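Local coordinates for nitrogenase molybdenum-iron protein beta chain (Clostridium pasteurianum, PDB 4WES), which forms, with the alpha chain, the molybdenum-iron component of nitrogenase, which reduces dinitrogen to ammonium, and shares an iron-sulfur P-cluster with that partner, at residues C23-A28 and S50-V55; A28-L33 and T148-M153; H41-Q46 and V102-L107. All blocks are in the same frame, centred on the assembly; numbering follows the deposited sequence.

Interaction 1: C23-A28 and S50-V55; sequences CQPVGA and SYHRTV. With CLF (Fe(8)-S(7) cluster), chain H.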
loop_
_atom_site.group_PDB
_atom_site.type_symbol
_atom_site.label_atom_id
_atom_site.label_comp_id
_atom_site.label_asym_id
_atom_site.label_seq_id
_atom_site.Cartn_x
_atom_site.Cartn_y
_atom_site.Cartn_z
ATOM N N CYS B 23 7.871 9.797 26.284
ATOM C CA CYS B 23 7.804 9.687 27.747
ATOM C C CYS B 23 6.532 9.028 28.244
ATOM O O CYS B 23 5.503 8.926 27.560
ATOM C CB CYS B 23 8.005 11.048 28.415
ATOM S SG CYS B 23 6.899 12.383 27.881
ATOM N N GLN B 24 6.568 8.618 29.511
ATOM C CA GLN B 24 5.463 7.886 30.147
ATOM C C GLN B 24 4.056 8.469 29.951
ATOM O O GLN B 24 3.139 7.669 29.694
ATOM C CB GLN B 24 5.657 7.748 31.676
ATOM C CG GLN B 24 6.801 6.854 32.082
ATOM C CD GLN B 24 6.555 6.173 33.422
ATOM O OE1 GLN B 24 5.407 6.010 33.865
ATOM N NE2 GLN B 24 7.629 5.702 34.024
ATOM N N PRO B 25 3.829 9.774 30.163
ATOM C CA PRO B 25 2.432 10.189 30.347
ATOM C C PRO B 25 1.478 9.877 29.208
ATOM O O PRO B 25 0.323 9.543 29.484
ATOM C CB PRO B 25 2.552 11.672 30.664
ATOM C CG PRO B 25 3.918 11.782 31.356
ATOM C CD PRO B 25 4.775 10.867 30.532
ATOM N N VAL B 26 1.892 10.004 27.944
ATOM C CA VAL B 26 0.929 9.696 26.882
ATOM C C VAL B 26 0.468 8.233 26.963
ATOM O O VAL B 26 -0.661 7.929 26.557
ATOM C CB VAL B 26 1.443 10.043 25.473
ATOM C CG1 VAL B 26 2.515 9.080 24.969
ATOM C CG2 VAL B 26 0.282 10.130 24.492
ATOM N N GLY B 27 1.328 7.336 27.422
ATOM C CA GLY B 27 0.900 5.951 27.587
ATOM C C GLY B 27 -0.188 5.804 28.627
ATOM O O GLY B 27 -1.102 5.008 28.463
ATOM N N ALA B 28 -0.059 6.532 29.720
ATOM C CA ALA B 28 -1.097 6.563 30.749
ATOM C C ALA B 28 -2.370 7.223 30.233
ATOM O O ALA B 28 -3.488 6.782 30.585
ATOM C CB ALA B 28 -0.583 7.288 31.993
ATOM N N SER B 50 -0.902 19.199 26.550
ATOM C CA SER B 50 -1.116 19.598 25.158
ATOM C C SER B 50 -0.354 18.719 24.178
ATOM O O SER B 50 -0.910 18.236 23.190
ATOM C CB SER B 50 -0.733 21.054 24.943
ATOM O OG SER B 50 -1.059 21.441 23.606
ATOM N N TYR B 51 0.927 18.489 24.456
ATOM C CA TYR B 51 1.720 17.649 23.576
ATOM C C TYR B 51 1.192 16.232 23.482
ATOM O O TYR B 51 1.192 15.595 22.426
ATOM C CB TYR B 51 3.177 17.621 24.034
ATOM C CG TYR B 51 4.043 18.801 23.698
ATOM C CD1 TYR B 51 3.825 19.620 22.592
ATOM C CD2 TYR B 51 5.214 19.018 24.424
ATOM C CE1 TYR B 51 4.715 20.625 22.230
ATOM C CE2 TYR B 51 6.114 20.022 24.073
ATOM C CZ TYR B 51 5.873 20.803 22.979
ATOM O OH TYR B 51 6.790 21.790 22.670
ATOM N N HIS B 52 0.755 15.693 24.619
ATOM C CA HIS B 52 0.337 14.266 24.689
ATOM C C HIS B 52 -1.008 14.062 24.018
ATOM O O HIS B 52 -1.200 13.100 23.262
ATOM C CB HIS B 52 0.380 13.799 26.155
ATOM C CG HIS B 52 1.749 13.977 26.746
ATOM N ND1 HIS B 52 1.965 13.914 28.098
ATOM C CD2 HIS B 52 2.919 14.329 26.163
ATOM C CE1 HIS B 52 3.229 14.201 28.323
ATOM N NE2 HIS B 52 3.831 14.463 27.170
ATOM N N ARG B 53 -1.946 14.964 24.268
ATOM C CA ARG B 53 -3.199 14.957 23.511
ATOM C C ARG B 53 -2.944 15.064 22.027
ATOM O O ARG B 53 -3.581 14.420 21.198
ATOM C CB ARG B 53 -4.085 16.141 23.948
ATOM C CG ARG B 53 -4.633 15.998 25.373
ATOM C CD ARG B 53 -5.406 17.244 25.764
ATOM N NE ARG B 53 -6.603 17.351 24.926
ATOM C CZ ARG B 53 -7.222 18.470 24.604
ATOM N NH1 ARG B 53 -6.856 19.627 25.106
ATOM N NH2 ARG B 53 -8.241 18.412 23.755
ATOM N N THR B 54 -2.000 15.941 21.658
ATOM C CA THR B 54 -1.707 16.207 20.257
ATOM C C THR B 54 -1.222 14.997 19.522
ATOM O O THR B 54 -1.643 14.736 18.377
ATOM C CB THR B 54 -0.715 17.392 20.146
ATOM O OG1 THR B 54 -1.391 18.588 20.573
ATOM C CG2 THR B 54 -0.196 17.587 18.749
ATOM N N VAL B 55 -0.282 14.248 20.110
ATOM C CA VAL B 55 0.269 13.104 19.377
ATOM C C VAL B 55 -0.838 12.068 19.130
ATOM O O VAL B 55 -0.875 11.426 18.090
ATOM C CB VAL B 55 1.523 12.518 20.045
ATOM C CG1 VAL B 55 1.198 11.843 21.353
ATOM C CG2 VAL B 55 2.238 11.560 19.107
HETATM FE FE1 CLF H . 7.513 20.669 31.118
HETATM FE FE2 CLF H . 5.919 19.429 29.648
HETATM FE FE3 CLF H . 6.840 21.852 28.691
HETATM FE FE4 CLF H . 8.424 19.659 28.878
HETATM S S1 CLF H . 7.835 18.331 30.773
HETATM S S2A CLF H . 5.424 21.503 30.495
HETATM S S4A CLF H . 6.623 19.913 27.505
HETATM S S3A CLF H . 8.962 21.769 29.659
HETATM FE FE5 CLF H . 8.958 16.325 28.173
HETATM FE FE6 CLF H . 8.583 14.926 31.487
HETATM FE FE7 CLF H . 7.350 14.311 29.107
HETATM FE FE8 CLF H . 6.363 16.627 30.056
HETATM S S2B CLF H . 9.600 14.638 29.453
HETATM S S3B CLF H . 6.313 14.635 31.153
HETATM S S4B CLF H . 6.703 16.116 27.821
#

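Interaction 2: A28-L33 and T148-M153; sequences AMYAAL and TGFANM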
loop_
_atom_site.group_PDB
_atom_site.type_symbol
_atom_site.label_atom_id
_atom_site.label_comp_id
_atom_site.label_asym_id
_atom_site.label_seq_id
_atom_site.Cartn_x
_atom_site.Cartn_y
_atom_site.Cartn_z
ATOM N N ALA B 28 -0.059 6.532 29.720
ATOM C CA ALA B 28 -1.097 6.563 30.749
ATOM C C ALA B 28 -2.370 7.223 30.233
ATOM O O ALA B 28 -3.488 6.782 30.585
ATOM C CB ALA B 28 -0.583 7.288 31.993
ATOM N N MET B 29 -2.239 8.293 29.436
ATOM C CA MET B 29 -3.385 8.955 28.845
ATOM C C MET B 29 -4.142 7.982 27.926
ATOM O O MET B 29 -5.380 7.916 27.973
ATOM C CB MET B 29 -2.895 10.202 28.099
ATOM C CG MET B 29 -3.993 11.047 27.518
ATOM S SD MET B 29 -3.422 12.531 26.669
ATOM C CE MET B 29 -2.814 13.499 28.058
ATOM N N TYR B 30 -3.415 7.248 27.093
ATOM C CA TYR B 30 -3.999 6.269 26.222
ATOM C C TYR B 30 -4.740 5.183 27.010
ATOM O O TYR B 30 -5.880 4.843 26.699
ATOM C CB TYR B 30 -2.895 5.675 25.334
ATOM C CG TYR B 30 -3.385 4.637 24.356
ATOM C CD1 TYR B 30 -4.093 5.007 23.232
ATOM C CD2 TYR B 30 -3.168 3.271 24.554
ATOM C CE1 TYR B 30 -4.582 4.067 22.351
ATOM C CE2 TYR B 30 -3.617 2.330 23.671
ATOM C CZ TYR B 30 -4.334 2.717 22.556
ATOM O OH TYR B 30 -4.866 1.817 21.666
ATOM N N ALA B 31 -4.079 4.636 28.012
ATOM C CA ALA B 31 -4.747 3.649 28.874
ATOM C C ALA B 31 -6.028 4.190 29.476
ATOM O O ALA B 31 -7.052 3.467 29.541
ATOM C CB ALA B 31 -3.776 3.172 29.960
ATOM N N ALA B 32 -5.993 5.415 29.986
ATOM C CA ALA B 32 -7.149 6.013 30.590
ATOM C C ALA B 32 -8.317 6.196 29.610
ATOM O O ALA B 32 -9.483 6.038 29.972
ATOM C CB ALA B 32 -6.794 7.336 31.228
ATOM N N LEU B 33 -7.985 6.535 28.368
ATOM C CA LEU B 33 -9.016 6.624 27.334
ATOM C C LEU B 33 -9.641 5.255 27.028
ATOM O O LEU B 33 -10.664 5.171 26.352
ATOM C CB LEU B 33 -8.470 7.286 26.075
ATOM C CG LEU B 33 -8.219 8.780 26.232
ATOM C CD1 LEU B 33 -7.465 9.332 25.024
ATOM C CD2 LEU B 33 -9.503 9.581 26.409
ATOM N N THR B 148 5.962 2.206 29.659
ATOM C CA THR B 148 5.946 2.148 31.118
ATOM C C THR B 148 4.787 2.949 31.666
ATOM O O THR B 148 4.167 2.568 32.674
ATOM C CB THR B 148 7.270 2.700 31.654
ATOM O OG1 THR B 148 8.349 2.389 30.773
ATOM C CG2 THR B 148 7.551 2.174 33.039
ATOM N N GLY B 149 4.464 4.077 31.047
ATOM C CA GLY B 149 3.338 4.886 31.459
ATOM C C GLY B 149 2.011 4.152 31.331
ATOM O O GLY B 149 1.153 4.204 32.237
ATOM N N PHE B 150 1.843 3.460 30.209
ATOM C CA PHE B 150 0.693 2.585 30.015
ATOM C C PHE B 150 0.644 1.550 31.147
ATOM O O PHE B 150 -0.394 1.330 31.782
ATOM C CB PHE B 150 0.770 1.948 28.640
ATOM C CG PHE B 150 -0.383 1.018 28.335
ATOM C CD1 PHE B 150 -1.470 1.454 27.605
ATOM C CD2 PHE B 150 -0.347 -0.294 28.740
ATOM C CE1 PHE B 150 -2.515 0.612 27.317
ATOM C CE2 PHE B 150 -1.404 -1.154 28.462
ATOM C CZ PHE B 150 -2.469 -0.705 27.714
ATOM N N ALA B 151 1.769 0.877 31.378
ATOM C CA ALA B 151 1.805 -0.171 32.389
ATOM C C ALA B 151 1.410 0.348 33.745
ATOM O O ALA B 151 0.689 -0.341 34.509
ATOM C CB ALA B 151 3.173 -0.802 32.463
ATOM N N ASN B 152 1.910 1.525 34.090
ATOM C CA ASN B 152 1.614 2.153 35.369
ATOM C C ASN B 152 0.133 2.540 35.510
ATOM O O ASN B 152 -0.489 2.300 36.556
ATOM C CB ASN B 152 2.526 3.381 35.588
ATOM C CG ASN B 152 3.915 2.990 35.982
ATOM O OD1 ASN B 152 4.135 1.928 36.561
ATOM N ND2 ASN B 152 4.873 3.829 35.668
ATOM N N MET B 153 -0.478 3.043 34.452
ATOM C CA MET B 153 -1.886 3.388 34.519
ATOM C C MET B 153 -2.711 2.119 34.738
ATOM O O MET B 153 -3.701 2.139 35.476
ATOM C CB MET B 153 -2.340 4.117 33.246
ATOM C CG MET B 153 -3.754 4.704 33.346
ATOM S SD MET B 153 -3.885 6.212 34.348
ATOM C CE MET B 153 -4.470 5.577 35.870
#

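Interaction 3: H41-Q46 and V102-L107; sequences HSHGSQ and VHTTCL. With CLF (Fe(8)-S(7) cluster), chain H.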
loop_
_atom_site.group_PDB
_atom_site.type_symbol
_atom_site.label_atom_id
_atom_site.label_comp_id
_atom_site.label_asym_id
_atom_site.label_seq_id
_atom_site.Cartn_x
_atom_site.Cartn_y
_atom_site.Cartn_z
ATOM N N HIS B 41 -6.323 12.964 33.304
ATOM C CA HIS B 41 -5.860 14.208 33.891
ATOM C C HIS B 41 -4.371 14.191 34.064
ATOM O O HIS B 41 -3.813 13.284 34.686
ATOM C CB HIS B 41 -6.500 14.450 35.258
ATOM C CG HIS B 41 -6.125 15.760 35.847
ATOM N ND1 HIS B 41 -6.691 16.944 35.441
ATOM C CD2 HIS B 41 -5.143 16.080 36.731
ATOM C CE1 HIS B 41 -6.101 17.929 36.084
ATOM N NE2 HIS B 41 -5.168 17.438 36.876
ATOM N N SER B 42 -3.713 15.196 33.473
ATOM C CA SER B 42 -2.266 15.341 33.537
ATOM C C SER B 42 -1.885 16.294 34.653
ATOM O O SER B 42 -2.136 17.499 34.590
ATOM C CB SER B 42 -1.798 15.887 32.203
ATOM O OG SER B 42 -0.387 16.075 32.190
ATOM N N HIS B 43 -1.299 15.748 35.723
ATOM C CA HIS B 43 -0.950 16.560 36.867
ATOM C C HIS B 43 0.488 17.105 36.707
ATOM O O HIS B 43 1.473 16.466 37.070
ATOM C CB HIS B 43 -1.100 15.727 38.155
ATOM C CG HIS B 43 -0.809 16.490 39.397
ATOM N ND1 HIS B 43 -1.581 17.552 39.815
ATOM C CD2 HIS B 43 0.149 16.315 40.331
ATOM C CE1 HIS B 43 -1.097 17.999 40.956
ATOM N NE2 HIS B 43 -0.052 17.261 41.298
ATOM N N GLY B 44 0.584 18.273 36.115
ATOM C CA GLY B 44 1.847 18.910 35.818
ATOM C C GLY B 44 1.611 20.248 35.147
ATOM O O GLY B 44 0.525 20.793 35.172
ATOM N N SER B 45 2.667 20.768 34.515
ATOM C CA SER B 45 2.521 21.922 33.662
ATOM C C SER B 45 1.797 21.506 32.384
ATOM O O SER B 45 1.937 20.371 31.907
ATOM C CB SER B 45 3.915 22.523 33.361
ATOM O OG SER B 45 3.843 23.493 32.339
ATOM N N GLN B 46 0.966 22.405 31.867
ATOM C CA GLN B 46 0.046 22.101 30.771
ATOM C C GLN B 46 0.702 21.800 29.455
ATOM O O GLN B 46 0.055 21.232 28.570
ATOM C CB GLN B 46 -0.970 23.243 30.591
ATOM C CG GLN B 46 -0.326 24.520 30.036
ATOM C CD GLN B 46 -0.955 25.791 30.494
ATOM O OE1 GLN B 46 -2.063 25.807 31.073
ATOM N NE2 GLN B 46 -0.294 26.897 30.186
ATOM N N VAL B 102 -5.877 10.201 36.922
ATOM C CA VAL B 102 -4.743 11.122 37.043
ATOM C C VAL B 102 -3.424 10.400 36.771
ATOM O O VAL B 102 -3.180 9.306 37.291
ATOM C CB VAL B 102 -4.701 11.701 38.477
ATOM C CG1 VAL B 102 -3.514 12.651 38.609
ATOM C CG2 VAL B 102 -6.006 12.424 38.792
ATOM N N HIS B 103 -2.561 11.041 35.981
ATOM C CA HIS B 103 -1.181 10.631 35.888
ATOM C C HIS B 103 -0.315 11.878 36.143
ATOM O O HIS B 103 -0.853 12.990 36.298
ATOM C CB HIS B 103 -0.873 9.982 34.522
ATOM C CG HIS B 103 -1.098 10.897 33.351
ATOM N ND1 HIS B 103 -2.251 10.892 32.601
ATOM C CD2 HIS B 103 -0.333 11.890 32.833
ATOM C CE1 HIS B 103 -2.147 11.809 31.645
ATOM N NE2 HIS B 103 -1.003 12.435 31.778
ATOM N N THR B 104 1.002 11.678 36.243
ATOM C CA THR B 104 1.882 12.760 36.655
ATOM C C THR B 104 2.902 13.056 35.560
ATOM O O THR B 104 2.904 12.436 34.524
ATOM C CB THR B 104 2.531 12.440 37.996
ATOM O OG1 THR B 104 3.297 11.248 37.850
ATOM C CG2 THR B 104 1.479 12.270 39.084
ATOM N N THR B 105 3.754 14.020 35.815
ATOM C CA THR B 105 4.804 14.399 34.885
ATOM C C THR B 105 6.139 14.450 35.585
ATOM O O THR B 105 6.205 14.341 36.796
ATOM C CB THR B 105 4.545 15.767 34.213
ATOM O OG1 THR B 105 4.789 16.827 35.136
ATOM C CG2 THR B 105 3.123 15.881 33.646
ATOM N N CYS B 106 7.216 14.673 34.822
ATOM C CA CYS B 106 8.497 14.874 35.489
ATOM C C CYS B 106 8.467 16.020 36.498
ATOM O O CYS B 106 9.216 15.976 37.472
ATOM C CB CYS B 106 9.580 15.158 34.463
ATOM S SG CYS B 106 9.191 16.422 33.218
ATOM N N LEU B 107 7.620 17.032 36.287
ATOM C CA LEU B 107 7.567 18.160 37.215
ATOM C C LEU B 107 6.998 17.722 38.560
ATOM O O LEU B 107 7.622 17.932 39.613
ATOM C CB LEU B 107 6.688 19.259 36.645
ATOM C CG LEU B 107 6.535 20.506 37.499
ATOM C CD1 LEU B 107 7.869 21.081 37.977
ATOM C CD2 LEU B 107 5.721 21.561 36.789
HETATM FE FE1 CLF H . 7.513 20.669 31.118
HETATM FE FE2 CLF H . 5.919 19.429 29.648
HETATM FE FE3 CLF H . 6.840 21.852 28.691
HETATM FE FE4 CLF H . 8.424 19.659 28.878
HETATM S S1 CLF H . 7.835 18.331 30.773
HETATM S S2A CLF H . 5.424 21.503 30.495
HETATM S S4A CLF H . 6.623 19.913 27.505
HETATM S S3A CLF H . 8.962 21.769 29.659
HETATM FE FE5 CLF H . 8.958 16.325 28.173
HETATM FE FE6 CLF H . 8.583 14.926 31.487
HETATM FE FE7 CLF H . 7.350 14.311 29.107
HETATM FE FE8 CLF H . 6.363 16.627 30.056
HETATM S S2B CLF H . 9.600 14.638 29.453
HETATM S S3B CLF H . 6.313 14.635 31.153
HETATM S S4B CLF H . 6.703 16.116 27.821
HETATM O O HOH W 1 0.068 14.481 30.148
HETATM O O HOH W 2 4.994 19.216 33.728
#

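Interaction 1: C23-A28 and S50-V55
His-52 reaches from helix 46-60 to Cys-23, just ahead of helix 24-33, and to Pro-25 and Val-26 in its first turn, illustrating how one side chain can join a helix packing to a metal site. Its CG stands anti to the carbonyl carbon (chi1 -58°), and the chain then runs along the gap between the helices toward the cluster. His-52 CB lies 4.0 Å from Val-26 CB, apolar against apolar, and CG still lies beside the same atom. Further out, ND1 and CE1 meet the pyrrolidine ring of Pro-25, whose CB is 3.5 Å from His-52 ND1; the approach is oblique, and CE1 is also near Pro-25 CG. At the tip, His-52 NE2 comes within 3.4 Å of S4B of the Fe(8)-S(7) cluster, which lies at the ring edge, and within 3.8 Å of Cys-23 SG. Cys-23 SG binds the iron FE7 at 2.3 Å, so the imidazole borders both a protein sulfur and a cluster sulfide. Pro-25 flanks the site too, its CG 3.7 Å from S3B. Val-26 CG2 lies against the backbone carbonyl His-52 O and touches Val-55 CG1 at 3.7 Å, the two valines crossing at about a right angle. The helix axes are 9.4 Å apart at a crossing angle of -57°. Tyr-82 of the alpha chain packs on Val-26 and His-52, while Met-29, one turn along helix 24-33, also touches His-52. Strand 99-104 lies against the helix 24-33 side through His-103, which meets Pro-25 and Ala-28.

Interaction 2: A28-L33 and T148-M153
Tyr-30 and Phe-150 meet rim to rim beside a close helix crossing, a worked case of small residues drawing two backbones together while larger ones fill the flanks. Tyr-30 CD2 is 3.9 Å from Phe-150 CE1, each atom near the plane of the other ring, and the side chains approach aslant without stacking. Phe-150 owes its position to CG lying opposite the backbone N (chi1 -180°), which swings the ring to Ala-31, whose CB is 3.7 Å from Phe-150 CD1. The same methyl serves a second neighbour: Ala-31 CB lies 3.7 Å from Met-153 CB. Methionine bends at chi2 (75°), and its chain passes along the Ala-28 backbone, with Met-153 CG 3.5 Å from Ala-28 O. Where Ala-28 meets Gly-149 the helices come almost backbone to backbone, Ala-28 N being 3.5 Å from Gly-149 C, while Ala-28 CB lies against Gly-149 O. The axes accordingly close to 7.7 Å, crossing at -43°. The tyrosine hydroxyl turns to other partners, hydrogen-bonding Val-179 O and Thr-204 OG1, and its ring meets that of Phe-178 edge to face. Pro-202 covers Ala-31 and Phe-150. Helix 24-33 is thus held between helix 146-161 and helix 46-60, where Met-29 touches Arg-53 and Leu-56, while Ala-32 rests on Ala-101 of strand 99-104.

Interaction 3: H41-Q46 and V102-L107
His-41 and His-103 join neighbouring strands of a parallel beta-sheet whose C-terminal ends lead to the P-cluster, a familiar site for binding residues in alpha/beta folds. His-103 N donates to His-41 O at 2.9 Å, nearly straight (167°), and His-43 N donates to His-103 O at 2.9 Å, giving the alternating ladder of parallel strands. His-41 O also lies over one face of the His-103 imidazole. That ring, with CG between the backbone N and the carbonyl carbon (chi1 61°), folds over Ser-42 CA in a CH-pi contact. Its edge is served by a water hydrogen-bonded to both His-103 NE2 and Ser-42 OG. On the opposite face of the sheet, His-41 and His-43 have outside partners: Ser-67 and Ser-69 for the former, Asp-113 and Ser-69 for the latter. Past the strands, Thr-105 is the N-cap of helix 106-111, its OG1 accepting from Leu-107 N at 3.1 Å. A second water accepts from Ser-45 N and hydrogen-bonds to Thr-105 OG1, bridging the two loops. Both segments reach the cluster: Ser-45 OG lies 3.1 Å from S2A, and Cys-106 SG binds FE6 at 2.4 Å, with Ser-141 OG also binding cluster iron.

All three contacts are buried, but their chemistry differs with their place in the fold. Interactions 1 and 2 both use helix 24-33 and share Ala-28: one face of the helix meets helix 46-60 and the metal site, another meets helix 146-161 in a seam of van der Waals contacts. Gln-24 OE1 and Asn-152 ND2, 2.9 Å apart, tie these two together. Interaction 3 lies in the sheet, held by backbone bonds and waters, and meets that helix at Pro-25 CG, 3.4 Å from Thr-104 O. Interactions 1 and 3 each supply a cysteine to the cluster and border the alpha chain, whereas interaction 2 touches no other subunit.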